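Local coordinates for SusD homolog (Bacteroides thetaiotaomicron VPI-5482, PDB 3IV0), which probably binds glycans at the outer membrane as a SusD-family partner in nutrient uptake, its exact ligand being unknown, at residues A183-W188 and A200-I206; L26-Y30 and E126-M130; L173-L177 and V205-M209. One frame throughout, in Å; residues are numbered along the deposited sequence. Where two conformers were deposited one is given.

Contact 1: residues A183-W188 and A200-I206; sequences AEVLPW and ASRGSVI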
ATOM      1  N   ALA A 183      -4.572  -9.895 -22.660  1.00 17.32           N
ATOM      2  CA  ALA A 183      -4.768 -10.188 -21.241  1.00 16.05           C
ATOM      3  C   ALA A 183      -5.082 -11.653 -21.033  1.00 15.13           C
ATOM      4  O   ALA A 183      -6.035 -12.021 -20.361  1.00 16.56           O
ATOM      5  CB  ALA A 183      -5.870  -9.266 -20.601  1.00 15.74           C
ATOM      6  N   GLU A 184      -4.250 -12.481 -21.638  1.00 16.93           N
ATOM      7  CA  GLU A 184      -4.348 -13.934 -21.491  1.00 17.62           C
ATOM      8  C   GLU A 184      -3.405 -14.504 -20.442  1.00 16.01           C
ATOM      9  O   GLU A 184      -3.772 -15.368 -19.653  1.00 17.42           O
ATOM     10  CB  GLU A 184      -4.082 -14.623 -22.831  1.00 19.16           C
ATOM     11  CG  GLU A 184      -5.132 -14.277 -23.856  1.00 26.79           C
ATOM     12  CD  GLU A 184      -4.935 -15.000 -25.177  1.00 39.32           C
ATOM     13  OE1 GLU A 184      -3.932 -15.731 -25.317  1.00 44.86           O
ATOM     14  OE2 GLU A 184      -5.791 -14.834 -26.072  1.00 47.00           O
ATOM     15  N   VAL A 185      -2.155 -14.049 -20.481  1.00 15.46           N
ATOM     16  CA  VAL A 185      -1.168 -14.478 -19.514  1.00 14.25           C
ATOM     17  C   VAL A 185      -1.503 -13.936 -18.112  1.00 14.37           C
ATOM     18  O   VAL A 185      -1.512 -14.695 -17.144  1.00 14.41           O
ATOM     19  CB  VAL A 185       0.235 -14.073 -19.959  1.00 14.69           C
ATOM     20  CG1 VAL A 185       1.243 -14.392 -18.879  1.00 14.24           C
ATOM     21  CG2 VAL A 185       0.605 -14.811 -21.256  1.00 15.24           C
ATOM     22  N   LEU A 186      -1.786 -12.642 -18.011  1.00 13.52           N
ATOM     23  CA  LEU A 186      -2.402 -12.067 -16.794  1.00 12.83           C
ATOM     24  C   LEU A 186      -3.744 -11.503 -17.192  1.00 13.78           C
ATOM     25  O   LEU A 186      -3.824 -10.519 -17.894  1.00 13.66           O
ATOM     26  CB  LEU A 186      -1.520 -10.953 -16.204  1.00 13.45           C
ATOM     27  CG  LEU A 186      -0.183 -11.418 -15.642  1.00 12.06           C
ATOM     28  CD1 LEU A 186       0.620 -10.176 -15.208  1.00 14.81           C
ATOM     29  CD2 LEU A 186      -0.326 -12.411 -14.488  1.00 15.62           C
ATOM     30  N   PRO A 187      -4.824 -12.120 -16.719  0.60 12.29           N
ATOM     31  CA  PRO A 187      -6.102 -11.605 -17.141  0.60 13.04           C
ATOM     32  C   PRO A 187      -6.418 -10.325 -16.397  0.60 12.73           C
ATOM     33  O   PRO A 187      -5.707  -9.967 -15.435  0.60 11.49           O
ATOM     34  CB  PRO A 187      -7.071 -12.698 -16.708  0.60 12.48           C
ATOM     35  CG  PRO A 187      -6.439 -13.244 -15.462  0.60 11.30           C
ATOM     36  CD  PRO A 187      -4.966 -13.230 -15.766  0.60 15.49           C
ATOM     37  N   TRP A 188      -7.467  -9.648 -16.814  1.00 11.81           N
ATOM     38  CA  TRP A 188      -7.958  -8.498 -16.062  1.00 12.25           C
ATOM     39  C   TRP A 188      -8.434  -8.917 -14.681  1.00 13.25           C
ATOM     40  O   TRP A 188      -8.238  -8.213 -13.708  1.00 13.27           O
ATOM     41  CB  TRP A 188      -9.090  -7.780 -16.776  1.00 12.56           C
ATOM     42  CG  TRP A 188      -8.691  -7.095 -18.047  1.00 13.31           C
ATOM     43  CD1 TRP A 188      -8.912  -7.550 -19.309  1.00 14.65           C
ATOM     44  CD2 TRP A 188      -7.985  -5.856 -18.180  1.00 12.20           C
ATOM     45  NE1 TRP A 188      -8.403  -6.663 -20.229  1.00 16.59           N
ATOM     46  CE2 TRP A 188      -7.846  -5.606 -19.558  1.00 14.64           C
ATOM     47  CE3 TRP A 188      -7.519  -4.908 -17.273  1.00 12.35           C
ATOM     48  CZ2 TRP A 188      -7.241  -4.452 -20.042  1.00 16.72           C
ATOM     49  CZ3 TRP A 188      -6.914  -3.765 -17.768  1.00 14.52           C
ATOM     50  CH2 TRP A 188      -6.786  -3.563 -19.135  1.00 15.82           C
ATOM     51  N   ALA A 200      -1.745 -11.765  -8.849  1.00 10.47           N
ATOM     52  CA  ALA A 200      -1.556 -10.624  -9.722  1.00 11.20           C
ATOM     53  C   ALA A 200      -2.374 -10.724 -11.009  1.00 12.09           C
ATOM     54  O   ALA A 200      -2.346 -11.757 -11.691  1.00 11.22           O
ATOM     55  CB  ALA A 200      -0.049 -10.477 -10.084  1.00 11.84           C
ATOM     56  N   SER A 201      -3.063  -9.640 -11.359  1.00  9.83           N
ATOM     57  CA  SER A 201      -3.789  -9.490 -12.604  1.00  9.90           C
ATOM     58  C   SER A 201      -3.157  -8.356 -13.408  1.00  9.91           C
ATOM     59  O   SER A 201      -2.229  -7.674 -12.945  1.00 10.68           O
ATOM     60  CB  SER A 201      -5.239  -9.131 -12.330  1.00 10.91           C
ATOM     61  OG  SER A 201      -5.338  -7.777 -11.844  1.00 11.36           O
ATOM     62  N   ARG A 202      -3.694  -8.110 -14.597  1.00 10.02           N
ATOM     63  CA  ARG A 202      -3.251  -6.979 -15.406  1.00 10.23           C
ATOM     64  C   ARG A 202      -3.420  -5.675 -14.623  1.00  9.94           C
ATOM     65  O   ARG A 202      -2.592  -4.775 -14.683  1.00 10.24           O
ATOM     66  CB  ARG A 202      -4.013  -6.949 -16.742  1.00 10.37           C
ATOM     67  CG  ARG A 202      -3.452  -5.954 -17.778  1.00 12.62           C
ATOM     68  CD  ARG A 202      -4.247  -6.056 -19.098  1.00 13.04           C
ATOM     69  NE  ARG A 202      -3.712  -5.202 -20.178  1.00 14.10           N
ATOM     70  CZ  ARG A 202      -2.681  -5.527 -20.939  1.00 16.00           C
ATOM     71  NH1 ARG A 202      -2.002  -6.629 -20.724  1.00 16.46           N
ATOM     72  NH2 ARG A 202      -2.286  -4.701 -21.898  1.00 16.52           N
ATOM     73  N   GLY A 203      -4.540  -5.545 -13.929  1.00 10.18           N
ATOM     74  CA  GLY A 203      -4.794  -4.380 -13.073  1.00 10.22           C
ATOM     75  C   GLY A 203      -3.807  -4.192 -11.947  1.00  9.30           C
ATOM     76  O   GLY A 203      -3.401  -3.065 -11.638  1.00  9.76           O
ATOM     77  N   SER A 204      -3.330  -5.280 -11.355  1.00  9.71           N
ATOM     78  CA  SER A 204      -2.294  -5.210 -10.339  1.00 10.11           C
ATOM     79  C   SER A 204      -1.028  -4.534 -10.922  1.00  9.08           C
ATOM     80  O   SER A 204      -0.409  -3.638 -10.302  1.00  9.25           O
ATOM     81  CB  SER A 204      -1.908  -6.601  -9.875  1.00  9.99           C
ATOM     82  OG  SER A 204      -3.014  -7.390  -9.504  1.00 10.59           O
ATOM     83  N   VAL A 205      -0.634  -5.013 -12.102  1.00  9.11           N
ATOM     84  CA  VAL A 205       0.528  -4.493 -12.796  1.00  9.83           C
ATOM     85  C   VAL A 205       0.370  -3.013 -13.104  1.00  9.84           C
ATOM     86  O   VAL A 205       1.285  -2.231 -12.843  1.00  9.92           O
ATOM     87  CB  VAL A 205       0.832  -5.279 -14.091  1.00  9.44           C
ATOM     88  CG1 VAL A 205       1.975  -4.629 -14.872  1.00 11.08           C
ATOM     89  CG2 VAL A 205       1.174  -6.777 -13.762  1.00 11.82           C
ATOM     90  N   ILE A 206      -0.790  -2.623 -13.634  1.00  9.20           N
ATOM     91  CA  ILE A 206      -1.005  -1.223 -13.963  1.00  9.46           C
ATOM     92  C   ILE A 206      -0.910  -0.347 -12.714  1.00  8.52           C
ATOM     93  O   ILE A 206      -0.242   0.700 -12.745  1.00  9.21           O
ATOM     94  CB  ILE A 206      -2.366  -1.044 -14.666  1.00 10.05           C
ATOM     95  CG1 ILE A 206      -2.344  -1.694 -16.060  1.00 12.01           C
ATOM     96  CG2 ILE A 206      -2.708   0.453 -14.784  1.00 12.01           C
ATOM     97  CD1 ILE A 206      -3.731  -1.902 -16.649  1.00 14.89           C
TER
HETATM   98  O   HOH W   1      -2.029  -8.785 -19.013  1.00 15.52           O
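Arg202 lies across the indole of Trp188 where the loop 183-188 meets the first turn of helix 202-219. The contact over the ring is a CH-pi one: CD of Arg202 sits 3.5 Å from the centroid of the six-membered ring of Trp188, only 9° off its normal. The arginine chain runs extended from CG to NE, and the guanidinium beyond it is turned 72° from the indole plane, so the methylene rather than the flat cation covers the face. CB of Ala183 also approaches CD of Arg202, to 3.9 Å, from about a right angle to the ring contact.

The polar part begins with the backbone. Arg202 N donates to Pro187 O over 2.9 Å, almost straight at 173°, tying the first helical residue to the loop. Water 1 adds a second bridge, giving a proton to Leu186 O and accepting one from NH1 of Arg202 at 2.8 Å. NH2 of Arg202 also forms a salt bridge with Glu237 of helix 224-238.

Ser201 is the N-cap, and with Ser204 it forms a capping box: Ser201 N donates to OG of Ser204 at 2.9 Å, and Ser204 N donates back to OG of Ser201.

Apolar contacts fill in around this. CD1 of Leu186 meets CG2 of Val205 at 3.7 Å, the two side chains crossing at about a right angle, and CZ3 of Trp188 touches CD1 of Ile206 at 3.9 Å. Beyond these, Leu186 leans on Ala125 of helix 117-142, while Trp188 and Ile206 reach helix 224-238 at Glu237, so the start of helix 202-219 and its loop touch both helices, with Ser204 OG bonded to Leu265 O of strand 264-268.

Contact 2: residues L26-Y30 and E126-M130; sequences LLSIY and EAIFM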
ATOM      1  N   LEU A  26       5.624 -20.508  -6.293  1.00 11.96           N
ATOM      2  CA  LEU A  26       5.106 -19.151  -6.521  1.00 10.81           C
ATOM      3  C   LEU A  26       4.303 -18.673  -5.320  1.00 12.25           C
ATOM      4  O   LEU A  26       4.486 -17.541  -4.844  1.00 11.49           O
ATOM      5  CB  LEU A  26       4.310 -19.129  -7.799  1.00 11.57           C
ATOM      6  CG  LEU A  26       3.566 -17.818  -8.085  1.00 12.13           C
ATOM      7  CD1 LEU A  26       4.587 -16.684  -8.263  1.00 13.76           C
ATOM      8  CD2 LEU A  26       2.657 -17.964  -9.302  1.00 14.40           C
ATOM      9  N   LEU A  27       3.449 -19.514  -4.761  1.00 12.05           N
ATOM     10  CA  LEU A  27       2.658 -19.070  -3.665  1.00 11.47           C
ATOM     11  C   LEU A  27       3.507 -18.765  -2.420  1.00 11.89           C
ATOM     12  O   LEU A  27       3.099 -17.960  -1.608  1.00 12.10           O
ATOM     13  CB  LEU A  27       1.530 -20.063  -3.358  1.00 12.90           C
ATOM     14  CG  LEU A  27       0.368 -20.011  -4.342  1.00 17.78           C
ATOM     15  CD1 LEU A  27      -0.515 -21.231  -4.091  1.00 24.97           C
ATOM     16  CD2 LEU A  27      -0.453 -18.755  -4.184  1.00 25.94           C
ATOM     17  N   SER A  28       4.682 -19.381  -2.278  1.00 12.33           N
ATOM     18  CA  SER A  28       5.563 -19.083  -1.170  1.00 10.99           C
ATOM     19  C   SER A  28       6.131 -17.654  -1.309  1.00 11.95           C
ATOM     20  O   SER A  28       6.524 -17.071  -0.315  1.00 13.29           O
ATOM     21  CB  SER A  28       6.700 -20.119  -1.073  1.00 13.75           C
ATOM     22  OG  SER A  28       7.735 -19.899  -2.011  1.00 17.05           O
ATOM     23  N   ILE A  29       6.179 -17.125  -2.538  1.00 12.70           N
ATOM     24  CA  ILE A  29       6.627 -15.732  -2.767  1.00 11.38           C
ATOM     25  C   ILE A  29       5.555 -14.808  -2.218  1.00 11.40           C
ATOM     26  O   ILE A  29       5.867 -13.887  -1.456  1.00 10.99           O
ATOM     27  CB  ILE A  29       6.930 -15.476  -4.252  1.00 10.12           C
ATOM     28  CG1 ILE A  29       8.090 -16.358  -4.764  1.00 11.97           C
ATOM     29  CG2 ILE A  29       7.208 -13.953  -4.483  1.00 11.41           C
ATOM     30  CD1 ILE A  29       8.222 -16.417  -6.294  1.00 13.61           C
ATOM     31  N   TYR A  30       4.308 -15.027  -2.576  1.00 11.93           N
ATOM     32  CA  TYR A  30       3.189 -14.287  -2.009  1.00 10.84           C
ATOM     33  C   TYR A  30       3.164 -14.394  -0.493  1.00 11.94           C
ATOM     34  O   TYR A  30       2.954 -13.420   0.220  1.00 12.49           O
ATOM     35  CB  TYR A  30       1.883 -14.773  -2.570  1.00 11.95           C
ATOM     36  CG  TYR A  30       1.566 -14.377  -3.981  1.00 10.21           C
ATOM     37  CD1 TYR A  30       0.916 -13.205  -4.257  1.00 11.29           C
ATOM     38  CD2 TYR A  30       1.885 -15.202  -5.058  1.00 13.13           C
ATOM     39  CE1 TYR A  30       0.573 -12.821  -5.528  1.00 11.35           C
ATOM     40  CE2 TYR A  30       1.550 -14.844  -6.341  1.00 12.68           C
ATOM     41  CZ  TYR A  30       0.905 -13.651  -6.596  1.00 11.41           C
ATOM     42  OH  TYR A  30       0.548 -13.309  -7.865  1.00 12.86           O
ATOM     43  N   GLU A 126       3.738 -13.359 -12.701  1.00 10.63           N
ATOM     44  CA  GLU A 126       3.449 -13.128 -11.312  1.00 10.83           C
ATOM     45  C   GLU A 126       4.687 -12.954 -10.463  1.00 10.83           C
ATOM     46  O   GLU A 126       4.739 -12.076  -9.575  1.00 10.69           O
ATOM     47  CB  GLU A 126       2.605 -14.280 -10.748  1.00 10.77           C
ATOM     48  CG  GLU A 126       1.229 -14.387 -11.296  1.00 12.63           C
ATOM     49  CD  GLU A 126       0.444 -15.446 -10.590  1.00 12.82           C
ATOM     50  OE1 GLU A 126       0.207 -15.300  -9.385  1.00 13.16           O
ATOM     51  OE2 GLU A 126       0.076 -16.464 -11.208  1.00 14.11           O
ATOM     52  N   ALA A 127       5.730 -13.721 -10.746  1.00 10.93           N
ATOM     53  CA  ALA A 127       6.968 -13.597 -10.017  1.00 11.31           C
ATOM     54  C   ALA A 127       7.633 -12.250 -10.312  1.00 10.04           C
ATOM     55  O   ALA A 127       8.176 -11.621  -9.386  1.00 11.38           O
ATOM     56  CB  ALA A 127       7.933 -14.767 -10.390  1.00 12.01           C
ATOM     57  N   ILE A 128       7.619 -11.812 -11.565  1.00 10.99           N
ATOM     58  CA  ILE A 128       8.158 -10.489 -11.893  1.00 10.54           C
ATOM     59  C   ILE A 128       7.351  -9.410 -11.184  1.00 10.88           C
ATOM     60  O   ILE A 128       7.931  -8.460 -10.628  1.00 11.07           O
ATOM     61  CB  ILE A 128       8.136 -10.260 -13.386  1.00 10.69           C
ATOM     62  CG1 ILE A 128       9.171 -11.165 -14.050  1.00 11.53           C
ATOM     63  CG2 ILE A 128       8.439  -8.772 -13.730  1.00 12.79           C
ATOM     64  CD1 ILE A 128       8.923 -11.407 -15.552  1.00 16.37           C
ATOM     65  N   PHE A 129       6.032  -9.525 -11.172  1.00 10.08           N
ATOM     66  CA  PHE A 129       5.209  -8.583 -10.448  1.00 10.08           C
ATOM     67  C   PHE A 129       5.570  -8.535  -8.966  1.00 10.26           C
ATOM     68  O   PHE A 129       5.767  -7.443  -8.388  1.00 10.16           O
ATOM     69  CB  PHE A 129       3.717  -8.873 -10.621  1.00 10.27           C
ATOM     70  CG  PHE A 129       2.841  -8.005  -9.753  1.00 11.01           C
ATOM     71  CD1 PHE A 129       2.591  -6.680 -10.110  1.00 10.68           C
ATOM     72  CD2 PHE A 129       2.343  -8.470  -8.555  1.00 10.60           C
ATOM     73  CE1 PHE A 129       1.833  -5.864  -9.293  1.00 10.31           C
ATOM     74  CE2 PHE A 129       1.583  -7.642  -7.728  1.00 11.36           C
ATOM     75  CZ  PHE A 129       1.317  -6.340  -8.119  1.00 10.14           C
HETATM   76  N   MSE A 130       5.684  -9.673  -8.319  1.00 10.49           N
HETATM   77  CA  MSE A 130       5.921  -9.717  -6.917  1.00  9.70           C
HETATM   78  C   MSE A 130       7.299  -9.258  -6.571  1.00 11.16           C
HETATM   79  O   MSE A 130       7.485  -8.629  -5.519  1.00 10.15           O
HETATM   80  CB  MSE A 130       5.634 -11.128  -6.368  1.00 11.80           C
HETATM   81  CG  MSE A 130       4.135 -11.419  -6.377  1.00 11.31           C
HETATM   82 SE   MSE A 130       2.982 -10.185  -5.458  0.75 11.19          SE
HETATM   83  CE  MSE A 130       3.616 -10.458  -3.745  1.00 16.52           C
TER
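Tyr30 and Met130 make a Met-aromatic contact between segments 26-30 and 126-130 of helices 19-39 and 117-142, which run nearly parallel here, part of the helical, TPR-like framework of the SusD family. The short segments cross at 19°, with their axes 10.3 Å apart at closest approach.

Met130, present as selenomethionine, can be followed outward. Its CB packs against CG2 of Ile29 at 3.7 Å, the two side chains sliding past each other in opposite directions. CG stands over one face of the Tyr30 ring, 4.0 Å from its centroid and offset toward the rim. The chain then bends at chi2 (-55°), which keeps the selenium beside the ring instead of carrying it away: SE comes within 3.6 Å of CE1 of Tyr30, approaching the ring obliquely. A second bend, at chi3, brings CE back to CD1 of Tyr30. CG, SE and CE thus run along the CZ-CE1-CD1 side of the Tyr30 ring. Phe266 of strand 264-268 touches both residues.

Nearer the start of segment 126-130, CD1 of Leu26 lies against CB of Glu126 and the backbone N of Ala127, while its CD2 packs beside the carboxylate of Glu126. CD1 of Ile29 reaches CB of Ala127 at 4.4 Å. Glu126 is buried, and the salt bridge from Arg199 to its OE1 would tend to keep the carboxylate ionised. Tyr30 OH also bonds Ala200 N, so the hydroxyl joins both helices to the loop before helix 202-219. Its proton goes to OE1 of Glu126 over a short 2.5 Å, entering at the anti lone pair, away from OE2.

Contact 3: residues L173-L177 and V205-M209; sequences LQPLL and VIALM. With EDO (1,2-ethanediol), chain E.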
ATOM      1  N   LEU A 173       8.223  -4.562 -15.646  1.00 10.84           N
ATOM      2  CA  LEU A 173       6.765  -4.645 -15.676  1.00 10.57           C
ATOM      3  C   LEU A 173       6.110  -4.318 -17.023  1.00 11.93           C
ATOM      4  O   LEU A 173       5.133  -4.942 -17.424  1.00 11.47           O
ATOM      5  CB  LEU A 173       6.154  -3.743 -14.607  1.00 11.15           C
ATOM      6  CG  LEU A 173       6.507  -4.108 -13.169  1.00 10.97           C
ATOM      7  CD1 LEU A 173       6.245  -2.922 -12.161  1.00 12.92           C
ATOM      8  CD2 LEU A 173       5.719  -5.320 -12.771  1.00 13.01           C
ATOM      9  N   GLN A 174       6.660  -3.336 -17.751  1.00 12.31           N
ATOM     10  CA  GLN A 174       6.092  -2.931 -19.031  1.00 13.42           C
ATOM     11  C   GLN A 174       5.789  -4.095 -19.999  1.00 13.25           C
ATOM     12  O   GLN A 174       4.703  -4.137 -20.568  1.00 13.62           O
ATOM     13  CB  GLN A 174       6.959  -1.858 -19.699  1.00 14.67           C
ATOM     14  CG  GLN A 174       6.367  -1.258 -20.948  1.00 16.41           C
ATOM     15  CD  GLN A 174       5.228  -0.378 -20.673  1.00 21.54           C
ATOM     16  OE1 GLN A 174       5.354   0.628 -19.971  1.00 23.48           O
ATOM     17  NE2 GLN A 174       4.084  -0.710 -21.242  1.00 23.28           N
ATOM     18  N   PRO A 175       6.741  -5.027 -20.198  1.00 13.23           N
ATOM     19  CA  PRO A 175       6.466  -6.151 -21.101  1.00 14.68           C
ATOM     20  C   PRO A 175       5.284  -7.014 -20.686  1.00 15.71           C
ATOM     21  O   PRO A 175       4.646  -7.624 -21.526  1.00 15.75           O
ATOM     22  CB  PRO A 175       7.751  -6.958 -21.037  1.00 15.70           C
ATOM     23  CG  PRO A 175       8.785  -5.997 -20.658  1.00 18.03           C
ATOM     24  CD  PRO A 175       8.118  -5.082 -19.687  1.00 14.58           C
ATOM     25  N   LEU A 176       4.971  -7.051 -19.402  1.00 13.10           N
ATOM     26  CA  LEU A 176       3.815  -7.816 -18.961  1.00 12.55           C
ATOM     27  C   LEU A 176       2.530  -7.273 -19.570  1.00 15.16           C
ATOM     28  O   LEU A 176       1.567  -8.015 -19.768  1.00 15.82           O
ATOM     29  CB  LEU A 176       3.733  -7.860 -17.431  1.00 11.93           C
ATOM     30  CG  LEU A 176       4.961  -8.342 -16.637  1.00 14.21           C
ATOM     31  CD1 LEU A 176       4.661  -8.407 -15.137  1.00 14.10           C
ATOM     32  CD2 LEU A 176       5.501  -9.698 -17.154  1.00 15.60           C
ATOM     33  N   LEU A 177       2.489  -5.979 -19.849  1.00 12.83           N
ATOM     34  CA  LEU A 177       1.367  -5.383 -20.525  1.00 14.44           C
ATOM     35  C   LEU A 177       1.548  -5.560 -22.038  1.00 16.03           C
ATOM     36  O   LEU A 177       0.655  -6.073 -22.721  1.00 17.32           O
ATOM     37  CB  LEU A 177       1.245  -3.907 -20.164  1.00 15.06           C
ATOM     38  CG  LEU A 177       1.006  -3.545 -18.704  1.00 14.45           C
ATOM     39  CD1 LEU A 177       0.816  -2.047 -18.604  1.00 16.16           C
ATOM     40  CD2 LEU A 177      -0.139  -4.351 -18.065  1.00 13.61           C
ATOM     41  N   VAL A 205      -0.634  -5.013 -12.102  1.00  9.11           N
ATOM     42  CA  VAL A 205       0.528  -4.493 -12.796  1.00  9.83           C
ATOM     43  C   VAL A 205       0.370  -3.013 -13.104  1.00  9.84           C
ATOM     44  O   VAL A 205       1.285  -2.231 -12.843  1.00  9.92           O
ATOM     45  CB  VAL A 205       0.832  -5.279 -14.091  1.00  9.44           C
ATOM     46  CG1 VAL A 205       1.975  -4.629 -14.872  1.00 11.08           C
ATOM     47  CG2 VAL A 205       1.174  -6.777 -13.762  1.00 11.82           C
ATOM     48  N   ILE A 206      -0.790  -2.623 -13.634  1.00  9.20           N
ATOM     49  CA  ILE A 206      -1.005  -1.223 -13.963  1.00  9.46           C
ATOM     50  C   ILE A 206      -0.910  -0.347 -12.714  1.00  8.52           C
ATOM     51  O   ILE A 206      -0.242   0.700 -12.745  1.00  9.21           O
ATOM     52  CB  ILE A 206      -2.366  -1.044 -14.666  1.00 10.05           C
ATOM     53  CG1 ILE A 206      -2.344  -1.694 -16.060  1.00 12.01           C
ATOM     54  CG2 ILE A 206      -2.708   0.453 -14.784  1.00 12.01           C
ATOM     55  CD1 ILE A 206      -3.731  -1.902 -16.649  1.00 14.89           C
ATOM     56  N   ALA A 207      -1.558  -0.721 -11.628  1.00  8.31           N
ATOM     57  CA  ALA A 207      -1.542   0.095 -10.421  1.00  9.48           C
ATOM     58  C   ALA A 207      -0.132   0.269  -9.898  1.00  8.33           C
ATOM     59  O   ALA A 207       0.298   1.370  -9.527  1.00  9.36           O
ATOM     60  CB  ALA A 207      -2.434  -0.489  -9.356  1.00  9.78           C
ATOM     61  N   LEU A 208       0.642  -0.810  -9.848  1.00  8.69           N
ATOM     62  CA  LEU A 208       2.009  -0.740  -9.377  1.00  9.08           C
ATOM     63  C   LEU A 208       2.850   0.195 -10.255  1.00  7.85           C
ATOM     64  O   LEU A 208       3.608   1.022  -9.776  1.00  8.96           O
ATOM     65  CB  LEU A 208       2.635  -2.133  -9.318  1.00 10.23           C
ATOM     66  CG  LEU A 208       4.111  -2.170  -8.922  1.00  8.69           C
ATOM     67  CD1 LEU A 208       4.402  -1.418  -7.614  1.00  9.35           C
ATOM     68  CD2 LEU A 208       4.647  -3.598  -8.878  1.00 11.13           C
HETATM   69  N   MSE A 209       2.679   0.097 -11.559  1.00  9.22           N
HETATM   70  CA  MSE A 209       3.423   0.964 -12.460  1.00  8.38           C
HETATM   71  C   MSE A 209       3.073   2.415 -12.287  1.00  9.00           C
HETATM   72  O   MSE A 209       3.945   3.281 -12.373  1.00  8.74           O
HETATM   73  CB  MSE A 209       3.217   0.525 -13.898  1.00  9.31           C
HETATM   74  CG  MSE A 209       3.872  -0.834 -14.281  1.00  9.27           C
HETATM   75 SE   MSE A 209       3.614  -1.335 -16.111  0.75 10.56          SE
HETATM   76  CE  MSE A 209       4.852  -0.055 -17.010  1.00 15.53           C
TER
HETATM   77  C1  EDO E   4       1.976   2.562 -20.628  1.00 27.06           C
HETATM   78  O1  EDO E   4       2.347   1.201 -20.842  1.00 38.17           O
HETATM   79  C2  EDO E   4       3.129   3.326 -19.984  1.00 24.75           C
HETATM   80  O2  EDO E   4       3.803   2.454 -19.090  1.00 25.68           O
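This is an apolar helix-to-helix contact: segment 173-177, at the short helix 174-178, lies against helix 202-219, with no hydrogen bond crossing between the two segments. Leu173, Leu177 and Met209 carry most of it.

Met209, a selenomethionine, threads between the two leucines. Its CG lies 3.7 Å from CB of Leu173, and its SE lies 3.8 Å from CD1 of Leu177; each leucine slides past the methionine chain in the opposite direction. The chain is straight through chi2 (-179°) and bends at chi3 (73°), which turns the methyl toward Gln174. There CE comes to 3.1 Å from OE1 of Gln174, a close approach of a methyl to a polar atom, with the two side chains crossing at about a right angle.

The two branches of Leu177 divide most of its contact: CD1 meets the selenium, while CD2 packs on CG1 of Val205 at 3.8 Å and on CG1 of Ile206 at 4.0 Å. Farther along helix 202-219, CD1 of Leu173 meets CD2 of Leu208 at 3.7 Å, the two leucines crossing roughly at right angles. Leu234 of helix 224-238 touches both Leu177 and Met209, and Phe129 of helix 117-142 touches Leu208, so further helices continue the packing.

At the partly exposed edge of the contact, the amide of Gln174 holds an ethanediol, most likely a crystallisation additive, with both ends: NE2 donates to O1 of the diol, and O2 of the diol donates to OE1 at 2.6 Å. NE2 also bonds Asp178. The join rests on burial of hydrocarbon and selenium; the polar amide of Gln174 turns to the diol and Asp178 instead of bonding across.

How the contacts relate
Contacts 1 and 3 share Val205 and Ile206 on helix 202-219, and their centres are only about 8 Å apart: the loop 183-188 packs on the helix start and segment 173-177 a turn further on. Between them, Arg202 NH2 lies 3.3 Å from Leu177 O. Contact 2 stands about 13 Å from contact 1 and 14 Å from contact 3, centre to centre. It meets both largely through Phe129, whose CD2 lies 3.5 Å from Ala200 CB and CE1 3.6 Å from Leu208 CD2, and contact 1 also through a probable hydrogen bond between Ala200 N and Tyr30 OH, 2.9 Å. The ethanediol of contact 3 gives no evidence for where a glycan would bind.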